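Local coordinates for bacteriorhodopsin (Nanosalina sp., PDB 6EYU), which probably acts as a light-driven inward proton pump of the xenorhodopsin type, carrying retinal as its chromophore, at residues F11-F16 against Q200-L205; W181-I186 against L193-P198. All coordinates share one frame; numbering follows the deposited sequence.

Contact 1: F11-F16 against Q200-L205; sequences FGSQPF and QTSIAL. With LFA (eicosane), chain E; LFA (eicosane), chain F; MUN ([(2~{S})-2,3-bis(oxidanyl)propyl] (~{E})-undec-2-enoate), chain S.
Ile203 meets Phe16 over the face of its ring and forms the tight part of this contact. CG2 lies 3.9 Å from the centroid of the Phe16 ring and only 7° off its normal, a CH-pi contact. CG2 stands anti to the backbone N of Ile203, and this turns the methyl onto the ring. CD1 of Ile203 also touches the ring, at CD1 of Phe16, but its exact position is doubtful. An eicosane chain (chain E) runs over the opposite face, and its C14 comes within 3.4 Å of CZ of Phe16. The aromatic ring is therefore sandwiched between a branched side chain and a lipid-like tail. The carbonyl O of Ser13 sits in the ring plane, at its edge.

The contact joins the start of helix 14-38 to the early part of helix 198-230. These are the first and last transmembrane helices of the seven-helix rhodopsin bundle, so the contact closes the ring of helices near one end. A type I turn from Phe11 to Gln14 leads into the first of them.

Deeper in, the polar link is looser. Ser13 OG and Ser202 OG, both buried, share a weak hydrogen bond of 3.2 Å. Ile6 of helix 2-7 touches both serine side chains.

The flanks carry little protein contact between the segments. On one, Gln14 points away from helix 198-230 and lays CG 3.4 Å from C20 of a second eicosane (chain F). Pro15 touches both eicosane chains. On the other flank Gln200 also points away, with NE2 3.6 Å from OAJ of the monoacylglycerol (MUN).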
loop_
_atom_site.group_PDB
_atom_site.type_symbol
_atom_site.label_atom_id
_atom_site.label_comp_id
_atom_site.label_asym_id
_atom_site.label_seq_id
_atom_site.Cartn_x
_atom_site.Cartn_y
_atom_site.Cartn_z
ATOM N N PHE A 11 -32.990 7.435 4.677
ATOM C CA PHE A 11 -31.585 7.746 4.441
ATOM C C PHE A 11 -31.253 9.143 4.954
ATOM O O PHE A 11 -30.845 10.016 4.188
ATOM C CB PHE A 11 -31.263 7.647 2.949
ATOM C CG PHE A 11 -29.794 7.715 2.640
ATOM C CD1 PHE A 11 -28.864 7.846 3.658
ATOM C CD2 PHE A 11 -29.342 7.601 1.336
ATOM C CE1 PHE A 11 -27.511 7.895 3.378
ATOM C CE2 PHE A 11 -27.991 7.648 1.049
ATOM C CZ PHE A 11 -27.074 7.792 2.072
ATOM N N GLY A 12 -31.415 9.341 6.258
ATOM C CA GLY A 12 -31.428 10.680 6.834
ATOM C C GLY A 12 -30.050 11.314 6.875
ATOM O O GLY A 12 -29.913 12.494 7.198
ATOM N N SER A 13 -29.023 10.521 6.587
ATOM C CA SER A 13 -27.647 10.994 6.690
ATOM C C SER A 13 -27.144 11.521 5.349
ATOM O O SER A 13 -26.071 12.120 5.273
ATOM C CB SER A 13 -26.731 9.873 7.187
ATOM O OG SER A 13 -26.864 8.712 6.385
ATOM N N GLN A 14 -27.951 11.352 4.307
ATOM C CA GLN A 14 -27.484 11.550 2.939
ATOM C C GLN A 14 -27.046 12.995 2.714
ATOM O O GLN A 14 -26.077 13.248 1.997
ATOM C CB GLN A 14 -28.579 11.176 1.938
ATOM C CG GLN A 14 -28.336 11.704 0.533
ATOM C CD GLN A 14 -29.245 11.064 -0.498
ATOM O OE1 GLN A 14 -28.860 10.110 -1.173
ATOM N NE2 GLN A 14 -30.422 11.649 -0.691
ATOM N N PRO A 15 -27.775 13.949 3.312
ATOM C CA PRO A 15 -27.378 15.348 3.194
ATOM C C PRO A 15 -26.008 15.616 3.807
ATOM O O PRO A 15 -25.185 16.307 3.207
ATOM C CB PRO A 15 -28.469 16.103 3.972
ATOM C CG PRO A 15 -29.475 15.084 4.413
ATOM C CD PRO A 15 -29.192 13.811 3.677
ATOM N N PHE A 16 -25.772 15.071 4.996
ATOM C CA PHE A 16 -24.483 15.213 5.661
ATOM C C PHE A 16 -23.377 14.589 4.820
ATOM O O PHE A 16 -22.328 15.197 4.605
ATOM C CB PHE A 16 -24.522 14.552 7.040
ATOM C CG PHE A 16 -25.444 15.231 8.011
ATOM C CD1 PHE A 16 -26.783 14.885 8.071
ATOM C CD2 PHE A 16 -24.988 16.265 8.812
ATOM C CE1 PHE A 16 -27.636 15.509 8.962
ATOM C CE2 PHE A 16 -25.835 16.896 9.702
ATOM C CZ PHE A 16 -27.161 16.517 9.779
ATOM N N GLN A 200 -27.776 7.969 12.921
ATOM C CA GLN A 200 -27.008 8.675 13.940
ATOM C C GLN A 200 -25.531 8.311 13.844
ATOM O O GLN A 200 -24.664 9.185 13.855
ATOM C CB GLN A 200 -27.537 8.332 15.334
ATOM C CG GLN A 200 -28.866 8.988 15.669
ATOM C CD GLN A 200 -29.547 8.352 16.864
ATOM O OE1 GLN A 200 -29.540 7.130 17.017
ATOM N NE2 GLN A 200 -30.205 9.171 17.676
ATOM N N THR A 201 -25.252 7.014 13.754
ATOM C CA THR A 201 -23.895 6.538 13.519
ATOM C C THR A 201 -23.289 7.233 12.305
ATOM O O THR A 201 -22.198 7.800 12.383
ATOM C CB THR A 201 -23.870 5.017 13.281
ATOM O OG1 THR A 201 -24.608 4.354 14.315
ATOM C CG2 THR A 201 -22.440 4.501 13.268
ATOM N N SER A 202 -24.046 7.268 11.214
ATOM C CA SER A 202 -23.565 7.851 9.968
ATOM C C SER A 202 -23.288 9.341 10.138
ATOM O O SER A 202 -22.206 9.819 9.794
ATOM C CB SER A 202 -24.586 7.633 8.849
ATOM O OG SER A 202 -23.987 7.798 7.575
ATOM N N ILE A 203 -24.241 10.061 10.722
ATOM C CA ILE A 203 -24.052 11.482 10.996
ATOM C C ILE A 203 -22.760 11.701 11.778
ATOM O O ILE A 203 -21.908 12.492 11.376
ATOM C CB ILE A 203 -25.224 12.076 11.803
ATOM C CG1 ILE A 203 -26.564 11.624 11.220
ATOM C CG2 ILE A 203 -25.142 13.596 11.803
ATOM C CD1 ILE A 203 -26.668 11.786 9.720
ATOM N N ALA A 204 -22.601 10.956 12.867
ATOM C CA ALA A 204 -21.437 11.105 13.734
ATOM C C ALA A 204 -20.151 10.893 12.941
ATOM O O ALA A 204 -19.161 11.594 13.147
ATOM C CB ALA A 204 -21.512 10.120 14.890
ATOM N N LEU A 205 -20.166 9.901 12.058
ATOM C CA LEU A 205 -18.996 9.573 11.251
ATOM C C LEU A 205 -18.957 10.423 9.985
ATOM O O LEU A 205 -18.203 10.132 9.057
ATOM C CB LEU A 205 -19.014 8.090 10.875
ATOM C CG LEU A 205 -18.224 7.146 11.784
ATOM C CD1 LEU A 205 -18.048 7.743 13.172
ATOM C CD2 LEU A 205 -18.911 5.791 11.865
HETATM C C5 LFA E . -19.061 23.683 6.987
HETATM C C6 LFA E . -20.440 23.584 6.339
HETATM C C7 LFA E . -21.157 22.333 6.846
HETATM C C8 LFA E . -22.564 22.288 6.254
HETATM C C9 LFA E . -23.297 21.027 6.713
HETATM C C10 LFA E . -24.775 21.154 6.345
HETATM C C11 LFA E . -25.461 19.788 6.385
HETATM C C12 LFA E . -26.798 19.918 7.116
HETATM C C13 LFA E . -27.837 18.975 6.510
HETATM C C14 LFA E . -28.784 18.493 7.611
HETATM C C15 LFA E . -30.099 18.000 7.009
HETATM C C16 LFA E . -30.646 16.852 7.859
HETATM C C17 LFA E . -32.089 16.538 7.462
HETATM C C18 LFA E . -32.403 15.082 7.804
HETATM C C19 LFA E . -33.900 14.913 8.061
HETATM C C20 LFA E . -34.685 15.264 6.799
HETATM C C7 LFA F . -19.326 24.863 2.098
HETATM C C8 LFA F . -20.555 24.865 1.191
HETATM C C9 LFA F . -20.986 23.426 0.913
HETATM C C10 LFA F . -22.429 23.224 1.369
HETATM C C11 LFA F . -23.034 22.032 0.631
HETATM C C12 LFA F . -24.412 21.708 1.206
HETATM C C13 LFA F . -24.977 20.478 0.498
HETATM C C14 LFA F . -26.359 20.135 1.053
HETATM C C15 LFA F . -26.925 18.947 0.278
HETATM C C16 LFA F . -28.437 18.861 0.473
HETATM C C17 LFA F . -28.868 17.396 0.410
HETATM C C18 LFA F . -29.900 17.202 -0.699
HETATM C C19 LFA F . -30.534 15.819 -0.559
HETATM C C20 LFA F . -29.438 14.756 -0.562
HETATM C CAR MUN S . -18.425 17.558 17.804
HETATM C CAQ MUN S . -19.944 17.391 17.841
HETATM C CAP MUN S . -20.298 15.904 17.762
HETATM C CAO MUN S . -21.567 15.739 16.923
HETATM C CAN MUN S . -22.166 14.353 17.157
HETATM C CAM MUN S . -23.101 14.011 15.994
HETATM C CAK MUN S . -24.528 13.829 16.515
HETATM C CAH MUN S . -24.917 12.354 16.399
HETATM C CAF MUN S . -26.145 12.061 17.268
HETATM C CAC MUN S . -25.861 11.380 18.620
HETATM C CAA MUN S . -27.060 11.009 19.511
HETATM O OAD MUN S . -28.133 11.601 19.390
HETATM O OAB MUN S . -26.773 10.171 20.545
HETATM C CAE MUN S . -27.694 10.408 21.615
HETATM C CAG MUN S . -28.595 9.185 21.802
HETATM O OAJ MUN S . -28.474 8.325 20.666
HETATM C CAI MUN S . -28.171 8.427 23.062
HETATM O OAL MUN S . -29.331 8.096 23.832
#

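Contact 2: W181-I186 against L193-P198; sequences WYISGI and LNILDP. With MUN ([(2~{S})-2,3-bis(oxidanyl)propyl] (~{E})-undec-2-enoate), chain S; RET (retinal), chain D.
Ile183 and Leu196 pack branch against branch, with CD1 of Ile183 3.8 Å from CG of Leu196. The CG1 branch of Ile183 lies between its own backbone N and carbonyl carbon (chi1 66°), and this sets CG1 and CD1 against Leu196. The CG2 methyl is left to meet CD1 of Leu193 at 4.0 Å, while CD1 of Ile195 comes up to CB. Leu193 also crosses the Tyr182 ring obliquely, its CG 3.9 Å from CE1. The hydroxyl of Tyr182 is bonded to Ser192.

With an alanine at Leu196, CG1 and CD1 of Ile183 would probably lose their packing partner, and the MUN headgroup would be likely to lose its neighbour on this side.

Backbone bonds hold the two segments together beside these side chains. Ile195 N approaches Ile183 O almost in line with the carbonyl (C=O...N 170°), at 2.7 Å. Leu196 N adds a weak bond to the same oxygen. Gly185 N gives its hydrogen to Leu196 O at 2.7 Å. Asn194 OD1 lies 3.3 Å from CA of Gly185. On the far side, Trp181 turns a ring face to retinal C17.

Ser184 and Leu196 form a single beta bridge, folding back the loop that connects the last two helices of a microbial-rhodopsin bundle.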
loop_
_atom_site.group_PDB
_atom_site.type_symbol
_atom_site.label_atom_id
_atom_site.label_comp_id
_atom_site.label_asym_id
_atom_site.label_seq_id
_atom_site.Cartn_x
_atom_site.Cartn_y
_atom_site.Cartn_z
ATOM N N TRP A 181 -18.158 3.775 17.219
ATOM C CA TRP A 181 -18.173 2.472 16.563
ATOM C C TRP A 181 -18.774 1.419 17.487
ATOM O O TRP A 181 -19.627 0.633 17.074
ATOM C CB TRP A 181 -16.752 2.066 16.164
ATOM C CG TRP A 181 -16.694 0.877 15.249
ATOM C CD1 TRP A 181 -16.602 0.901 13.887
ATOM C CD2 TRP A 181 -16.497 -0.490 15.637
ATOM N NE1 TRP A 181 -16.369 -0.363 13.404
ATOM C CE2 TRP A 181 -16.313 -1.237 14.456
ATOM C CE3 TRP A 181 -16.429 -1.147 16.869
ATOM C CZ2 TRP A 181 -16.119 -2.617 14.470
ATOM C CZ3 TRP A 181 -16.251 -2.519 16.879
ATOM C CH2 TRP A 181 -16.093 -3.238 15.688
ATOM N N TYR A 182 -18.417 1.490 18.765
ATOM C CA TYR A 182 -18.776 0.449 19.719
ATOM C C TYR A 182 -20.250 0.545 20.095
ATOM O O TYR A 182 -20.940 -0.469 20.202
ATOM C CB TYR A 182 -17.910 0.556 20.976
ATOM C CG TYR A 182 -18.015 -0.642 21.892
ATOM C CD1 TYR A 182 -18.986 -0.694 22.883
ATOM C CD2 TYR A 182 -17.258 -1.783 21.659
ATOM C CE1 TYR A 182 -19.158 -1.826 23.657
ATOM C CE2 TYR A 182 -17.424 -2.920 22.426
ATOM C CZ TYR A 182 -18.380 -2.939 23.418
ATOM O OH TYR A 182 -18.535 -4.062 24.198
ATOM N N ILE A 183 -20.732 1.769 20.287
ATOM C CA ILE A 183 -22.086 1.983 20.788
ATOM C C ILE A 183 -23.100 1.992 19.649
ATOM O O ILE A 183 -24.306 1.909 19.882
ATOM C CB ILE A 183 -22.199 3.310 21.565
ATOM C CG1 ILE A 183 -21.997 4.501 20.627
ATOM C CG2 ILE A 183 -21.184 3.351 22.697
ATOM C CD1 ILE A 183 -22.425 5.823 21.226
ATOM N N SER A 184 -22.605 2.007 18.415
ATOM C CA SER A 184 -23.475 1.975 17.246
ATOM C C SER A 184 -24.229 0.651 17.174
ATOM O O SER A 184 -23.685 -0.403 17.499
ATOM C CB SER A 184 -22.660 2.179 15.966
ATOM O OG SER A 184 -23.365 1.704 14.833
ATOM N N GLY A 185 -25.493 0.720 16.769
ATOM C CA GLY A 185 -26.357 -0.453 16.753
ATOM C C GLY A 185 -26.550 -0.999 15.352
ATOM O O GLY A 185 -27.543 -1.668 15.068
ATOM N N ILE A 186 -25.593 -0.716 14.475
ATOM C CA ILE A 186 -25.501 -1.406 13.195
ATOM C C ILE A 186 -25.100 -2.862 13.399
ATOM O O ILE A 186 -24.067 -3.152 14.003
ATOM C CB ILE A 186 -24.475 -0.732 12.265
ATOM C CG1 ILE A 186 -25.038 0.583 11.721
ATOM C CG2 ILE A 186 -24.108 -1.661 11.118
ATOM C CD1 ILE A 186 -23.989 1.491 11.115
ATOM N N LEU A 193 -23.248 -3.055 22.497
ATOM C CA LEU A 193 -24.175 -1.949 22.710
ATOM C C LEU A 193 -24.891 -1.578 21.413
ATOM O O LEU A 193 -24.353 -1.758 20.321
ATOM C CB LEU A 193 -23.432 -0.728 23.260
ATOM C CG LEU A 193 -22.809 -0.894 24.648
ATOM C CD1 LEU A 193 -22.410 0.459 25.220
ATOM C CD2 LEU A 193 -23.765 -1.614 25.588
ATOM N N ASN A 194 -26.092 -1.022 21.546
ATOM C CA ASN A 194 -26.921 -0.691 20.391
ATOM C C ASN A 194 -27.597 0.664 20.583
ATOM O O ASN A 194 -28.821 0.772 20.506
ATOM C CB ASN A 194 -27.986 -1.768 20.176
ATOM C CG ASN A 194 -27.689 -2.653 18.981
ATOM O OD1 ASN A 194 -28.455 -2.687 18.018
ATOM N ND2 ASN A 194 -26.645 -3.466 19.094
ATOM N N ILE A 195 -26.798 1.690 20.859
ATOM C CA ILE A 195 -27.325 2.958 21.351
ATOM C C ILE A 195 -27.705 3.880 20.197
ATOM O O ILE A 195 -28.763 4.508 20.216
ATOM C CB ILE A 195 -26.304 3.681 22.249
ATOM C CG1 ILE A 195 -26.236 3.010 23.622
ATOM C CG2 ILE A 195 -26.679 5.147 22.401
ATOM C CD1 ILE A 195 -25.033 3.422 24.440
ATOM N N LEU A 196 -26.809 4.006 19.222
ATOM C CA LEU A 196 -27.115 4.732 17.993
ATOM C C LEU A 196 -27.799 3.815 16.985
ATOM O O LEU A 196 -27.400 2.664 16.808
ATOM C CB LEU A 196 -25.839 5.312 17.380
ATOM C CG LEU A 196 -24.845 5.949 18.353
ATOM C CD1 LEU A 196 -23.653 6.514 17.595
ATOM C CD2 LEU A 196 -25.517 7.030 19.183
ATOM N N ASP A 197 -28.778 4.359 16.268
ATOM C CA ASP A 197 -29.222 3.773 15.009
ATOM C C ASP A 197 -28.284 4.166 13.872
ATOM O O ASP A 197 -27.425 5.031 14.042
ATOM C CB ASP A 197 -30.646 4.231 14.687
ATOM C CG ASP A 197 -30.691 5.628 14.101
ATOM O OD1 ASP A 197 -29.631 6.287 14.051
ATOM O OD2 ASP A 197 -31.786 6.067 13.689
ATOM N N PRO A 198 -28.441 3.520 12.708
ATOM C CA PRO A 198 -27.472 3.659 11.628
ATOM C C PRO A 198 -27.293 5.101 11.166
ATOM O O PRO A 198 -26.179 5.511 10.839
ATOM C CB PRO A 198 -28.076 2.807 10.514
ATOM C CG PRO A 198 -28.816 1.734 11.235
ATOM C CD PRO A 198 -29.314 2.348 12.516
HETATM C CAR MUN S . -18.425 17.558 17.804
HETATM C CAQ MUN S . -19.944 17.391 17.841
HETATM C CAP MUN S . -20.298 15.904 17.762
HETATM C CAO MUN S . -21.567 15.739 16.923
HETATM C CAN MUN S . -22.166 14.353 17.157
HETATM C CAM MUN S . -23.101 14.011 15.994
HETATM C CAK MUN S . -24.528 13.829 16.515
HETATM C CAH MUN S . -24.917 12.354 16.399
HETATM C CAF MUN S . -26.145 12.061 17.268
HETATM C CAC MUN S . -25.861 11.380 18.620
HETATM C CAA MUN S . -27.060 11.009 19.511
HETATM O OAD MUN S . -28.133 11.601 19.390
HETATM O OAB MUN S . -26.773 10.171 20.545
HETATM C CAE MUN S . -27.694 10.408 21.615
HETATM C CAG MUN S . -28.595 9.185 21.802
HETATM O OAJ MUN S . -28.474 8.325 20.666
HETATM C CAI MUN S . -28.171 8.427 23.062
HETATM O OAL MUN S . -29.331 8.096 23.832
HETATM C C1 RET D . -11.811 1.581 14.585
HETATM C C2 RET D . -11.832 0.054 14.697
HETATM C C3 RET D . -11.950 -0.403 16.150
HETATM C C4 RET D . -10.703 -0.000 16.932
HETATM C C5 RET D . -10.312 1.444 16.617
HETATM C C6 RET D . -10.809 2.179 15.583
HETATM C C7 RET D . -10.382 3.555 15.421
HETATM C C8 RET D . -10.821 4.305 14.372
HETATM C C9 RET D . -10.295 5.633 14.182
HETATM C C10 RET D . -10.753 6.442 13.147
HETATM C C11 RET D . -10.362 7.780 12.923
HETATM C C12 RET D . -10.942 8.267 11.756
HETATM C C13 RET D . -10.672 9.519 11.160
HETATM C C14 RET D . -11.313 9.885 9.969
HETATM C C15 RET D . -11.066 11.031 9.219
HETATM C C16 RET D . -11.370 1.991 13.179
HETATM C C17 RET D . -13.196 2.154 14.890
HETATM C C18 RET D . -9.306 2.121 17.551
HETATM C C19 RET D . -9.250 6.176 15.158
HETATM C C20 RET D . -9.696 10.488 11.831
#

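How the contacts relate
Both contacts are partly buried and lie on the same side of the chain's centre, their centres about 13 Å apart. Contact 1 joins helices far apart in sequence through side chains, and its flanks are lined by lipid-like chains. Contact 2 is local, combines backbone bonds with apolar side-chain packing, and has Leu193 and Ile195 on the surface. It lies nested within the loop that contact 1 closes. Helix 198-230 serves both: Ser202 and Ile203 carry contact 1, and Pro198 at its start belongs to contact 2. Thr201 OG1 and Ser184 OG, 3.0 Å apart, probably hydrogen-bond, and Thr201 also packs on Ile186 and Leu196. The same MUN molecule touches Gln200 in one contact and Ile195 and Leu196 in the other.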